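Local coordinates for protein 2-dehydro-3-deoxy-D-arabinonate dehydratase (Sulfolobus solfataricus, PDB 2Q18) that catalyses the dehydration of 2-dehydro-3-deoxy-D-arabinonate to 2,5-dioxopentanoate with magnesium or calcium as cofactor, a step in pentose oxidation to 2-oxoglutarate, at residues D29-L34 against K69-P74; S137-P142 against S166-E171; Y204-T209 against I276-T281; I208-V213 against T256-G261. All blocks are in the same frame, centred on the assembly; numbering follows the deposited sequence.

Contact 1. Residues D29-L34 against K69-P74; sequences DPIKAL and KPIDPP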
loop_
_atom_site.group_PDB
_atom_site.type_symbol
_atom_site.label_atom_id
_atom_site.label_comp_id
_atom_site.label_asym_id
_atom_site.label_seq_id
_atom_site.Cartn_x
_atom_site.Cartn_y
_atom_site.Cartn_z
ATOM N N ASP A 29 5.395 10.165 -10.803
ATOM C CA ASP A 29 5.819 9.009 -11.605
ATOM C C ASP A 29 6.078 9.472 -13.037
ATOM O O ASP A 29 5.296 10.255 -13.573
ATOM C CB ASP A 29 4.729 7.916 -11.567
ATOM C CG ASP A 29 4.652 7.087 -12.858
ATOM O OD1 ASP A 29 5.605 6.340 -13.185
ATOM O OD2 ASP A 29 3.607 7.164 -13.546
ATOM N N PRO A 30 7.184 9.006 -13.651
ATOM C CA PRO A 30 7.562 9.514 -14.976
ATOM C C PRO A 30 6.534 9.283 -16.088
ATOM O O PRO A 30 6.389 10.142 -16.949
ATOM C CB PRO A 30 8.888 8.794 -15.276
ATOM C CG PRO A 30 8.897 7.598 -14.369
ATOM C CD PRO A 30 8.159 8.020 -13.140
ATOM N N ILE A 31 5.823 8.154 -16.076
ATOM C CA ILE A 31 4.748 7.927 -17.056
ATOM C C ILE A 31 3.638 8.973 -16.879
ATOM O O ILE A 31 3.188 9.578 -17.854
ATOM C CB ILE A 31 4.172 6.484 -17.003
ATOM C CG1 ILE A 31 5.246 5.466 -17.420
ATOM C CG2 ILE A 31 2.956 6.353 -17.927
ATOM C CD1 ILE A 31 4.965 4.033 -16.975
ATOM N N LYS A 32 3.232 9.195 -15.631
ATOM C CA LYS A 32 2.269 10.244 -15.294
ATOM C C LYS A 32 2.775 11.625 -15.724
ATOM O O LYS A 32 2.009 12.426 -16.265
ATOM C CB LYS A 32 1.945 10.210 -13.794
ATOM C CG LYS A 32 1.007 11.318 -13.301
ATOM C CD LYS A 32 -0.393 11.240 -13.917
ATOM C CE LYS A 32 -1.297 12.350 -13.382
ATOM N NZ LYS A 32 -2.638 12.351 -14.040
ATOM N N ALA A 33 4.066 11.885 -15.508
ATOM C CA ALA A 33 4.682 13.147 -15.924
ATOM C C ALA A 33 4.613 13.341 -17.437
ATOM O O ALA A 33 4.337 14.446 -17.910
ATOM C CB ALA A 33 6.130 13.233 -15.439
ATOM N N LEU A 34 4.860 12.265 -18.186
ATOM C CA LEU A 34 4.810 12.304 -19.650
ATOM C C LEU A 34 3.392 12.556 -20.165
ATOM O O LEU A 34 3.198 13.294 -21.135
ATOM C CB LEU A 34 5.367 11.011 -20.252
ATOM C CG LEU A 34 6.885 10.785 -20.190
ATOM C CD1 LEU A 34 7.216 9.346 -20.547
ATOM C CD2 LEU A 34 7.649 11.765 -21.096
ATOM N N LYS A 69 16.771 2.470 -16.769
ATOM C CA LYS A 69 15.596 2.663 -17.630
ATOM C C LYS A 69 14.860 3.917 -17.167
ATOM O O LYS A 69 14.625 4.072 -15.970
ATOM C CB LYS A 69 14.648 1.462 -17.530
ATOM C CG LYS A 69 15.178 0.169 -18.123
ATOM C CD LYS A 69 14.244 -1.006 -17.821
ATOM C CE LYS A 69 14.428 -1.505 -16.390
ATOM N NZ LYS A 69 13.814 -2.828 -16.176
ATOM N N PRO A 70 14.535 4.837 -18.097
ATOM C CA PRO A 70 13.809 6.054 -17.710
ATOM C C PRO A 70 12.383 5.808 -17.185
ATOM O O PRO A 70 11.868 6.622 -16.412
ATOM C CB PRO A 70 13.782 6.887 -18.999
ATOM C CG PRO A 70 14.022 5.924 -20.095
ATOM C CD PRO A 70 14.871 4.823 -19.533
ATOM N N ILE A 71 11.759 4.710 -17.610
ATOM C CA ILE A 71 10.459 4.274 -17.080
ATOM C C ILE A 71 10.443 2.757 -16.980
ATOM O O ILE A 71 11.319 2.084 -17.532
ATOM C CB ILE A 71 9.237 4.711 -17.973
ATOM C CG1 ILE A 71 9.302 4.058 -19.365
ATOM C CG2 ILE A 71 9.097 6.245 -18.041
ATOM C CD1 ILE A 71 8.041 4.250 -20.217
ATOM N N ASP A 72 9.451 2.230 -16.269
ATOM C CA ASP A 72 9.113 0.815 -16.332
ATOM C C ASP A 72 7.944 0.663 -17.308
ATOM O O ASP A 72 6.794 0.911 -16.934
ATOM C CB ASP A 72 8.731 0.277 -14.943
ATOM C CG ASP A 72 9.871 0.385 -13.932
ATOM O OD1 ASP A 72 10.999 -0.048 -14.251
ATOM O OD2 ASP A 72 9.638 0.903 -12.812
ATOM N N PRO A 73 8.227 0.262 -18.566
ATOM C CA PRO A 73 7.139 0.146 -19.538
ATOM C C PRO A 73 6.323 -1.119 -19.259
ATOM O O PRO A 73 6.878 -2.220 -19.278
ATOM C CB PRO A 73 7.872 0.043 -20.877
ATOM C CG PRO A 73 9.194 -0.584 -20.534
ATOM C CD PRO A 73 9.529 -0.145 -19.132
ATOM N N PRO A 74 5.014 -0.971 -18.981
ATOM C CA PRO A 74 4.251 -2.160 -18.604
ATOM C C PRO A 74 4.274 -3.228 -19.695
ATOM O O PRO A 74 4.273 -4.418 -19.388
ATOM C CB PRO A 74 2.834 -1.618 -18.374
ATOM C CG PRO A 74 3.031 -0.153 -18.093
ATOM C CD PRO A 74 4.177 0.244 -18.982
#
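The tight part of this contact lies round one methyl group, I71 CG2, which meets P30 and I31 closely and L34 CD1 more loosely, at 4.4 Å, at the start of helix 30-40. P30 CB stands 3.8 Å from I71 CG2, and P30 CG lies 3.7 Å from P70 O, the carbonyl just before I71. I31 crosses I71 at about a right angle, with I31 CG1 4.0 Å from I71 CG2. This branch faces the helix because I71 holds CG1 between its backbone N and carbonyl carbon (chi1 63°), which turns CG2 away from the carbonyl carbon. D29 is the N-cap of helix 30-40: its OD2 takes the N-H of K32 at 2.9 Å from well above the carboxylate plane, while the bond from I31 N to OD1 is weak. Through P30, I31 and L34 the helix start rests on the connection between strands 65-67 and 76-80, and L3 of strand 2-8 also touches P30 and L34. The partly exposed side is held by one close approach, I31 CD1 to D72 O at 3.6 Å, while I31 CD1 grazes P74 CD only at 4.4 Å. The carboxylate of D72 turns elsewhere, to a salt bridge with R5.

Contact 2. Residues S137-P142 against S166-E171; sequences SEWTLP and SARDLE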
loop_
_atom_site.group_PDB
_atom_site.type_symbol
_atom_site.label_atom_id
_atom_site.label_comp_id
_atom_site.label_asym_id
_atom_site.label_seq_id
_atom_site.Cartn_x
_atom_site.Cartn_y
_atom_site.Cartn_z
ATOM N N SER A 137 21.992 -19.413 -28.470
ATOM C CA SER A 137 22.112 -18.674 -29.721
ATOM C C SER A 137 23.578 -18.530 -30.115
ATOM O O SER A 137 24.423 -18.208 -29.276
ATOM C CB SER A 137 21.473 -17.291 -29.612
ATOM O OG SER A 137 21.666 -16.559 -30.809
ATOM N N GLU A 138 23.861 -18.765 -31.394
ATOM C CA GLU A 138 25.206 -18.602 -31.946
ATOM C C GLU A 138 25.263 -17.421 -32.910
ATOM O O GLU A 138 26.294 -17.179 -33.546
ATOM C CB GLU A 138 25.665 -19.892 -32.643
ATOM C CG GLU A 138 26.180 -20.981 -31.693
ATOM C CD GLU A 138 25.065 -21.763 -30.994
ATOM O OE1 GLU A 138 24.115 -22.205 -31.680
ATOM O OE2 GLU A 138 25.150 -21.953 -29.756
ATOM N N TRP A 139 24.151 -16.692 -33.024
ATOM C CA TRP A 139 24.091 -15.499 -33.869
ATOM C C TRP A 139 23.023 -14.501 -33.400
ATOM O O TRP A 139 21.888 -14.490 -33.897
ATOM C CB TRP A 139 23.907 -15.877 -35.351
ATOM C CG TRP A 139 23.897 -14.698 -36.280
ATOM C CD1 TRP A 139 24.698 -13.593 -36.211
ATOM C CD2 TRP A 139 23.052 -14.512 -37.423
ATOM N NE1 TRP A 139 24.396 -12.726 -37.235
ATOM C CE2 TRP A 139 23.391 -13.266 -37.994
ATOM C CE3 TRP A 139 22.041 -15.278 -38.020
ATOM C CZ2 TRP A 139 22.752 -12.764 -39.133
ATOM C CZ3 TRP A 139 21.406 -14.778 -39.153
ATOM C CH2 TRP A 139 21.764 -13.531 -39.696
ATOM N N THR A 140 23.409 -13.662 -32.441
ATOM C CA THR A 140 22.528 -12.638 -31.896
ATOM C C THR A 140 22.985 -11.263 -32.353
ATOM O O THR A 140 24.164 -10.919 -32.229
ATOM C CB THR A 140 22.476 -12.711 -30.349
ATOM O OG1 THR A 140 21.790 -13.905 -29.956
ATOM C CG2 THR A 140 21.756 -11.508 -29.759
ATOM N N LEU A 141 22.049 -10.486 -32.890
ATOM C CA LEU A 141 22.334 -9.133 -33.331
ATOM C C LEU A 141 21.534 -8.099 -32.548
ATOM O O LEU A 141 20.405 -8.373 -32.137
ATOM C CB LEU A 141 22.037 -8.977 -34.825
ATOM C CG LEU A 141 22.897 -9.754 -35.829
ATOM C CD1 LEU A 141 22.435 -9.436 -37.250
ATOM C CD2 LEU A 141 24.378 -9.431 -35.649
ATOM N N PRO A 142 22.122 -6.906 -32.335
ATOM C CA PRO A 142 21.315 -5.801 -31.853
ATOM C C PRO A 142 20.525 -5.225 -33.021
ATOM O O PRO A 142 21.002 -5.240 -34.160
ATOM C CB PRO A 142 22.354 -4.789 -31.367
ATOM C CG PRO A 142 23.567 -5.054 -32.219
ATOM C CD PRO A 142 23.537 -6.526 -32.536
ATOM N N SER A 166 18.072 -9.604 -30.753
ATOM C CA SER A 166 17.421 -10.682 -31.499
ATOM C C SER A 166 18.343 -11.863 -31.794
ATOM O O SER A 166 19.403 -11.692 -32.404
ATOM C CB SER A 166 16.866 -10.135 -32.814
ATOM O OG SER A 166 16.102 -8.964 -32.598
ATOM N N ALA A 167 17.928 -13.056 -31.370
ATOM C CA ALA A 167 18.635 -14.287 -31.712
ATOM C C ALA A 167 18.298 -14.671 -33.153
ATOM O O ALA A 167 17.446 -15.531 -33.407
ATOM C CB ALA A 167 18.281 -15.394 -30.748
ATOM N N ARG A 168 18.970 -14.009 -34.089
ATOM C CA ARG A 168 18.680 -14.131 -35.514
ATOM C C ARG A 168 18.778 -15.557 -36.059
ATOM O O ARG A 168 18.071 -15.909 -37.006
ATOM C CB ARG A 168 19.573 -13.183 -36.321
ATOM C CG ARG A 168 19.272 -11.696 -36.122
ATOM C CD ARG A 168 17.970 -11.256 -36.812
ATOM N NE ARG A 168 17.860 -11.784 -38.172
ATOM C CZ ARG A 168 18.487 -11.280 -39.234
ATOM N NH1 ARG A 168 19.275 -10.217 -39.114
ATOM N NH2 ARG A 168 18.326 -11.844 -40.423
ATOM N N ASP A 169 19.637 -16.376 -35.455
ATOM C CA ASP A 169 19.792 -17.768 -35.884
ATOM C C ASP A 169 18.553 -18.604 -35.579
ATOM O O ASP A 169 18.147 -19.429 -36.399
ATOM C CB ASP A 169 21.055 -18.413 -35.290
ATOM C CG ASP A 169 21.099 -18.360 -33.770
ATOM O OD1 ASP A 169 20.624 -17.361 -33.180
ATOM O OD2 ASP A 169 21.622 -19.322 -33.163
ATOM N N LEU A 170 17.952 -18.381 -34.409
ATOM C CA LEU A 170 16.737 -19.097 -34.021
ATOM C C LEU A 170 15.564 -18.715 -34.926
ATOM O O LEU A 170 14.776 -19.573 -35.323
ATOM C CB LEU A 170 16.401 -18.869 -32.539
ATOM C CG LEU A 170 17.448 -19.254 -31.481
ATOM C CD1 LEU A 170 16.870 -19.146 -30.071
ATOM C CD2 LEU A 170 18.015 -20.650 -31.712
ATOM N N GLU A 171 15.476 -17.430 -35.259
ATOM C CA GLU A 171 14.473 -16.916 -36.183
ATOM C C GLU A 171 14.609 -17.516 -37.593
ATOM O O GLU A 171 13.608 -17.896 -38.211
ATOM C CB GLU A 171 14.558 -15.389 -36.248
ATOM C CG GLU A 171 13.736 -14.769 -37.366
ATOM C CD GLU A 171 13.870 -13.262 -37.455
ATOM O OE1 GLU A 171 14.753 -12.680 -36.783
ATOM O OE2 GLU A 171 13.081 -12.657 -38.211
HETATM O O HOH W 1 21.279 -22.026 -32.919
#
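R168 runs alongside W139, touching the indole with its CB and again with its guanidinium. R168 CB sits over one face of the six-membered ring, 3.7 Å from the centroid of W139 and 14° off the normal, a CH-pi contact. CG moves over to L141, with R168 CG 4.0 Å from L141 CD1. Bends at chi2 and chi3 then fold the chain back, so that the guanidinium lays a face over W139 CH2, its plane 46° from that of the ring. NE turns to E171 OE1 in a salt bridge within the helix, and R168 NH1 lies 3.8 Å from L141 CD1. These residues stand where the hairpin of strands 140-150 and 156-167 ends and helix 168-173 begins. L141 and S166 form an antiparallel hydrogen-bonded pair, closed by L141 N to S166 O and S166 N to L141 O; beyond it, S166 OG bonds to D164 O and to K182, so the pair borders the metal and substrate site. At the other end D169 receives two donors from 137-142: S137 OG gives its proton to D169 OD1 at 2.7 Å on the syn side, and E138 N reaches D169 OD2 at 2.9 Å from above the carboxylate plane. A water is a third donor, to D169 OD2, and also donates to E138 OE1; it probably eases the like charges of the two carboxylates.

Contact 3. Residues Y204-T209 against I276-T281; sequences YSLDIT and ISNIGT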
loop_
_atom_site.group_PDB
_atom_site.type_symbol
_atom_site.label_atom_id
_atom_site.label_comp_id
_atom_site.label_asym_id
_atom_site.label_seq_id
_atom_site.Cartn_x
_atom_site.Cartn_y
_atom_site.Cartn_z
ATOM N N TYR A 204 10.672 11.333 -38.852
ATOM C CA TYR A 204 11.109 10.699 -40.097
ATOM C C TYR A 204 12.303 11.414 -40.732
ATOM O O TYR A 204 12.563 11.280 -41.929
ATOM C CB TYR A 204 9.934 10.558 -41.075
ATOM C CG TYR A 204 8.782 9.769 -40.488
ATOM C CD1 TYR A 204 7.601 10.402 -40.105
ATOM C CD2 TYR A 204 8.889 8.392 -40.284
ATOM C CE1 TYR A 204 6.546 9.679 -39.550
ATOM C CE2 TYR A 204 7.847 7.663 -39.731
ATOM C CZ TYR A 204 6.680 8.310 -39.367
ATOM O OH TYR A 204 5.651 7.584 -38.820
ATOM N N SER A 205 13.035 12.161 -39.908
ATOM C CA SER A 205 14.289 12.779 -40.322
ATOM C C SER A 205 15.310 12.734 -39.180
ATOM O O SER A 205 15.740 13.768 -38.671
ATOM C CB SER A 205 14.057 14.216 -40.795
ATOM O OG SER A 205 15.215 14.712 -41.439
ATOM N N LEU A 206 15.684 11.521 -38.786
ATOM C CA LEU A 206 16.629 11.305 -37.691
ATOM C C LEU A 206 17.674 10.276 -38.095
ATOM O O LEU A 206 17.345 9.264 -38.720
ATOM C CB LEU A 206 15.906 10.816 -36.426
ATOM C CG LEU A 206 14.728 11.593 -35.822
ATOM C CD1 LEU A 206 14.038 10.742 -34.759
ATOM C CD2 LEU A 206 15.160 12.937 -35.243
ATOM N N ASP A 207 18.926 10.530 -37.726
ATOM C CA ASP A 207 20.005 9.582 -37.993
ATOM C C ASP A 207 20.130 8.562 -36.870
ATOM O O ASP A 207 20.169 8.925 -35.694
ATOM C CB ASP A 207 21.334 10.315 -38.200
ATOM C CG ASP A 207 21.361 11.121 -39.489
ATOM O OD1 ASP A 207 21.183 10.520 -40.577
ATOM O OD2 ASP A 207 21.560 12.356 -39.414
ATOM N N ILE A 208 20.178 7.289 -37.245
ATOM C CA ILE A 208 20.408 6.197 -36.304
ATOM C C ILE A 208 21.758 5.574 -36.634
ATOM O O ILE A 208 21.998 5.186 -37.779
ATOM C CB ILE A 208 19.295 5.116 -36.377
ATOM C CG1 ILE A 208 17.910 5.743 -36.149
ATOM C CG2 ILE A 208 19.574 3.976 -35.380
ATOM C CD1 ILE A 208 16.746 4.772 -36.293
ATOM N N THR A 209 22.639 5.496 -35.640
ATOM C CA THR A 209 23.961 4.902 -35.829
ATOM C C THR A 209 24.176 3.780 -34.827
ATOM O O THR A 209 23.992 3.977 -33.625
ATOM C CB THR A 209 25.088 5.953 -35.677
ATOM O OG1 THR A 209 24.804 7.087 -36.507
ATOM C CG2 THR A 209 26.452 5.364 -36.057
ATOM N N ILE A 276 20.819 8.150 -31.719
ATOM C CA ILE A 276 19.731 8.724 -32.506
ATOM C C ILE A 276 19.725 10.231 -32.308
ATOM O O ILE A 276 19.852 10.713 -31.180
ATOM C CB ILE A 276 18.342 8.114 -32.153
ATOM C CG1 ILE A 276 18.330 6.604 -32.435
ATOM C CG2 ILE A 276 17.223 8.824 -32.936
ATOM C CD1 ILE A 276 16.968 5.927 -32.283
ATOM N N SER A 277 19.595 10.966 -33.413
ATOM C CA SER A 277 19.519 12.427 -33.393
ATOM C C SER A 277 18.476 12.923 -32.396
ATOM O O SER A 277 17.350 12.409 -32.356
ATOM C CB SER A 277 19.170 12.968 -34.785
ATOM O OG SER A 277 20.017 12.432 -35.783
ATOM N N ASN A 278 18.867 13.914 -31.595
ATOM C CA ASN A 278 17.978 14.600 -30.644
ATOM C C ASN A 278 17.614 13.803 -29.384
ATOM O O ASN A 278 16.952 14.329 -28.487
ATOM C CB ASN A 278 16.719 15.132 -31.344
ATOM C CG ASN A 278 17.042 16.123 -32.452
ATOM O OD1 ASN A 278 17.712 17.131 -32.228
ATOM N ND2 ASN A 278 16.557 15.841 -33.654
ATOM N N ILE A 279 18.051 12.547 -29.316
ATOM C CA ILE A 279 17.781 11.710 -28.147
ATOM C C ILE A 279 19.067 11.459 -27.354
ATOM O O ILE A 279 19.153 11.808 -26.173
ATOM C CB ILE A 279 17.073 10.373 -28.525
ATOM C CG1 ILE A 279 15.793 10.655 -29.329
ATOM C CG2 ILE A 279 16.766 9.556 -27.263
ATOM C CD1 ILE A 279 15.071 9.418 -29.864
ATOM N N GLY A 280 20.059 10.860 -28.009
ATOM C CA GLY A 280 21.365 10.643 -27.394
ATOM C C GLY A 280 22.024 9.361 -27.854
ATOM O O GLY A 280 21.840 8.926 -28.991
ATOM N N THR A 281 22.800 8.757 -26.962
ATOM C CA THR A 281 23.464 7.499 -27.254
ATOM C C THR A 281 23.197 6.512 -26.131
ATOM O O THR A 281 23.521 6.775 -24.971
ATOM C CB THR A 281 24.996 7.686 -27.455
ATOM O OG1 THR A 281 25.229 8.576 -28.555
ATOM C CG2 THR A 281 25.675 6.352 -27.745
#
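I208 and I276 lie side by side and point the same way, their CG1 atoms 3.8 Å apart. Both hold CG1 anti to the carbonyl carbon (chi1 -56° in I208 and -61° in I276), which lets the two chains run together out to their CD1 methyls. L206 instead crosses I276 obliquely, bringing L206 CD1 to 4.1 Å from I276 CG2. Its other methyl turns to the loop, where L206 CD2 lies 3.6 Å from N278 ND2 and the two side chains meet at about a right angle. I208 and I276 form an antiparallel non-hydrogen-bonded pair between strands 207-214 and 271-276 of a five-stranded mixed sheet; their common face looks toward strands 140-150 and 156-167, where P144 touches I208 and I161 touches I276. Just past this pair, D207 and S277 exchange two bonds of different kinds. The carbonyl D207 O takes S277 N at 3.1 Å in the carbonyl plane, whereas D207 N gives its hydrogen to the side-chain oxygen S277 OG at 2.9 Å. S277 OG thus stands in for a backbone acceptor as the chain turns toward strand 280-288. In that turn I279 and G280 both face I276 in a classic beta bulge, and I276 O accepts from both their N-H groups. The carboxylate of D207 leaves the contact for N225.

Contact 4. Residues I208-V213 against T256-G261; sequences ITLKIV and TAIVPG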
loop_
_atom_site.group_PDB
_atom_site.type_symbol
_atom_site.label_atom_id
_atom_site.label_comp_id
_atom_site.label_asym_id
_atom_site.label_seq_id
_atom_site.Cartn_x
_atom_site.Cartn_y
_atom_site.Cartn_z
ATOM N N ILE A 208 20.178 7.289 -37.245
ATOM C CA ILE A 208 20.408 6.197 -36.304
ATOM C C ILE A 208 21.758 5.574 -36.634
ATOM O O ILE A 208 21.998 5.186 -37.779
ATOM C CB ILE A 208 19.295 5.116 -36.377
ATOM C CG1 ILE A 208 17.910 5.743 -36.149
ATOM C CG2 ILE A 208 19.574 3.976 -35.380
ATOM C CD1 ILE A 208 16.746 4.772 -36.293
ATOM N N THR A 209 22.639 5.496 -35.640
ATOM C CA THR A 209 23.961 4.902 -35.829
ATOM C C THR A 209 24.176 3.780 -34.827
ATOM O O THR A 209 23.992 3.977 -33.625
ATOM C CB THR A 209 25.088 5.953 -35.677
ATOM O OG1 THR A 209 24.804 7.087 -36.507
ATOM C CG2 THR A 209 26.452 5.364 -36.057
ATOM N N LEU A 210 24.548 2.607 -35.334
ATOM C CA LEU A 210 24.931 1.473 -34.501
ATOM C C LEU A 210 26.444 1.244 -34.539
ATOM O O LEU A 210 27.059 1.264 -35.611
ATOM C CB LEU A 210 24.209 0.195 -34.948
ATOM C CG LEU A 210 24.691 -1.153 -34.387
ATOM C CD1 LEU A 210 24.397 -1.293 -32.894
ATOM C CD2 LEU A 210 24.094 -2.323 -35.156
ATOM N N LYS A 211 27.023 1.020 -33.359
ATOM C CA LYS A 211 28.409 0.587 -33.226
ATOM C C LYS A 211 28.483 -0.601 -32.283
ATOM O O LYS A 211 27.897 -0.582 -31.195
ATOM C CB LYS A 211 29.293 1.717 -32.693
ATOM C CG LYS A 211 29.595 2.803 -33.705
ATOM C CD LYS A 211 30.166 4.059 -33.054
ATOM C CE LYS A 211 31.586 3.854 -32.549
ATOM N NZ LYS A 211 32.183 5.135 -32.061
ATOM N N ILE A 212 29.181 -1.645 -32.718
ATOM C CA ILE A 212 29.529 -2.754 -31.844
ATOM C C ILE A 212 31.031 -2.669 -31.584
ATOM O O ILE A 212 31.840 -2.760 -32.513
ATOM C CB ILE A 212 29.154 -4.121 -32.453
ATOM C CG1 ILE A 212 27.654 -4.155 -32.806
ATOM C CG2 ILE A 212 29.536 -5.253 -31.491
ATOM C CD1 ILE A 212 27.226 -5.320 -33.702
ATOM N N VAL A 213 31.390 -2.472 -30.320
ATOM C CA VAL A 213 32.784 -2.298 -29.923
ATOM C C VAL A 213 33.265 -3.559 -29.219
ATOM O O VAL A 213 32.695 -3.977 -28.206
ATOM C CB VAL A 213 32.977 -1.044 -29.029
ATOM C CG1 VAL A 213 34.454 -0.858 -28.658
ATOM C CG2 VAL A 213 32.454 0.198 -29.734
ATOM N N THR A 256 13.974 -1.952 -37.672
ATOM C CA THR A 256 15.352 -1.528 -37.955
ATOM C C THR A 256 15.733 -1.636 -39.433
ATOM O O THR A 256 15.173 -2.447 -40.174
ATOM C CB THR A 256 16.391 -2.304 -37.097
ATOM O OG1 THR A 256 17.648 -1.619 -37.141
ATOM C CG2 THR A 256 16.583 -3.737 -37.600
ATOM N N ALA A 257 16.684 -0.802 -39.846
ATOM C CA ALA A 257 17.291 -0.904 -41.174
ATOM C C ALA A 257 18.799 -1.167 -41.104
ATOM O O ALA A 257 19.457 -1.271 -42.141
ATOM C CB ALA A 257 17.012 0.346 -41.984
ATOM N N ILE A 258 19.344 -1.262 -39.890
ATOM C CA ILE A 258 20.763 -1.579 -39.708
ATOM C C ILE A 258 20.919 -3.035 -39.282
ATOM O O ILE A 258 20.559 -3.420 -38.161
ATOM C CB ILE A 258 21.471 -0.621 -38.712
ATOM C CG1 ILE A 258 21.288 0.835 -39.146
ATOM C CG2 ILE A 258 22.966 -0.960 -38.603
ATOM C CD1 ILE A 258 21.509 1.856 -38.041
ATOM N N VAL A 259 21.441 -3.842 -40.201
ATOM C CA VAL A 259 21.553 -5.278 -40.002
ATOM C C VAL A 259 22.991 -5.735 -40.276
ATOM O O VAL A 259 23.384 -5.888 -41.436
ATOM C CB VAL A 259 20.562 -6.064 -40.916
ATOM C CG1 VAL A 259 20.621 -7.555 -40.625
ATOM C CG2 VAL A 259 19.129 -5.549 -40.753
ATOM N N PRO A 260 23.789 -5.936 -39.206
ATOM C CA PRO A 260 25.131 -6.507 -39.357
ATOM C C PRO A 260 25.102 -7.882 -40.027
ATOM O O PRO A 260 24.050 -8.536 -40.071
ATOM C CB PRO A 260 25.621 -6.629 -37.910
ATOM C CG PRO A 260 24.844 -5.601 -37.159
ATOM C CD PRO A 260 23.490 -5.611 -37.799
ATOM N N GLY A 261 26.254 -8.306 -40.547
ATOM C CA GLY A 261 26.363 -9.568 -41.264
ATOM C C GLY A 261 26.331 -10.782 -40.361
ATOM O O GLY A 261 26.288 -10.656 -39.134
#
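The loop that carries the substrate-binding residue T256 passes over strand 207-214, and I258 and P260 are the residues it lays on that strand. I258 reaches down with both of its branches. I258 CD1 comes 3.4 Å from the carbonyl oxygen I208 O. The same I258 CD1 lies 3.9 Å from the methyl I208 CG2, the two isoleucines crossing at a slant. The shorter branch serves L210: I258 CG2 lies 3.9 Å from L210 CD2. That methyl is shared, for L210 and P260 meet tip to tip, with L210 CD2 3.9 Å from P260 CG. With chi1 at 168° and chi2 at 69°, L210 turns CD2 to the seam between I258 and P260. I212, the next inward-facing residue of the strand, offers I212 CD1 to P260 CG across 4.2 Å. Before I258 the loop is shaped by an ST turn, in which T256 OG1 accepts the N-H of I258 at 3.2 Å; the same oxygen is also hydrogen-bonded to P144 O. T256 further touches E143 and E145, two magnesium ligands, so this apolar layer lies close to the metal and substrate site. Strand 140-150 covers the loop as well, with P144 against I258 and L141 against P260.

Overall arrangement
From the N terminus, contact 1 closes first, bringing the start of helix 30-40 back against the loop before strand 76-80. Contact 2 follows in series and pairs the open end of the hairpin of strands 140-150 and 156-167; it lies on the opposite side of the chain's centre, about 29 Å from contact 1 between centres. Contacts 3 and 4 both start from strand 207-214 and share I208 and T209. The loop closed by contact 4 (208-261) nests within the one closed by contact 3 (204-281). Contacts 2 and 4 touch, through R168 with V259 and P142 with L210, joining hairpin, active-site loop and five-stranded sheet.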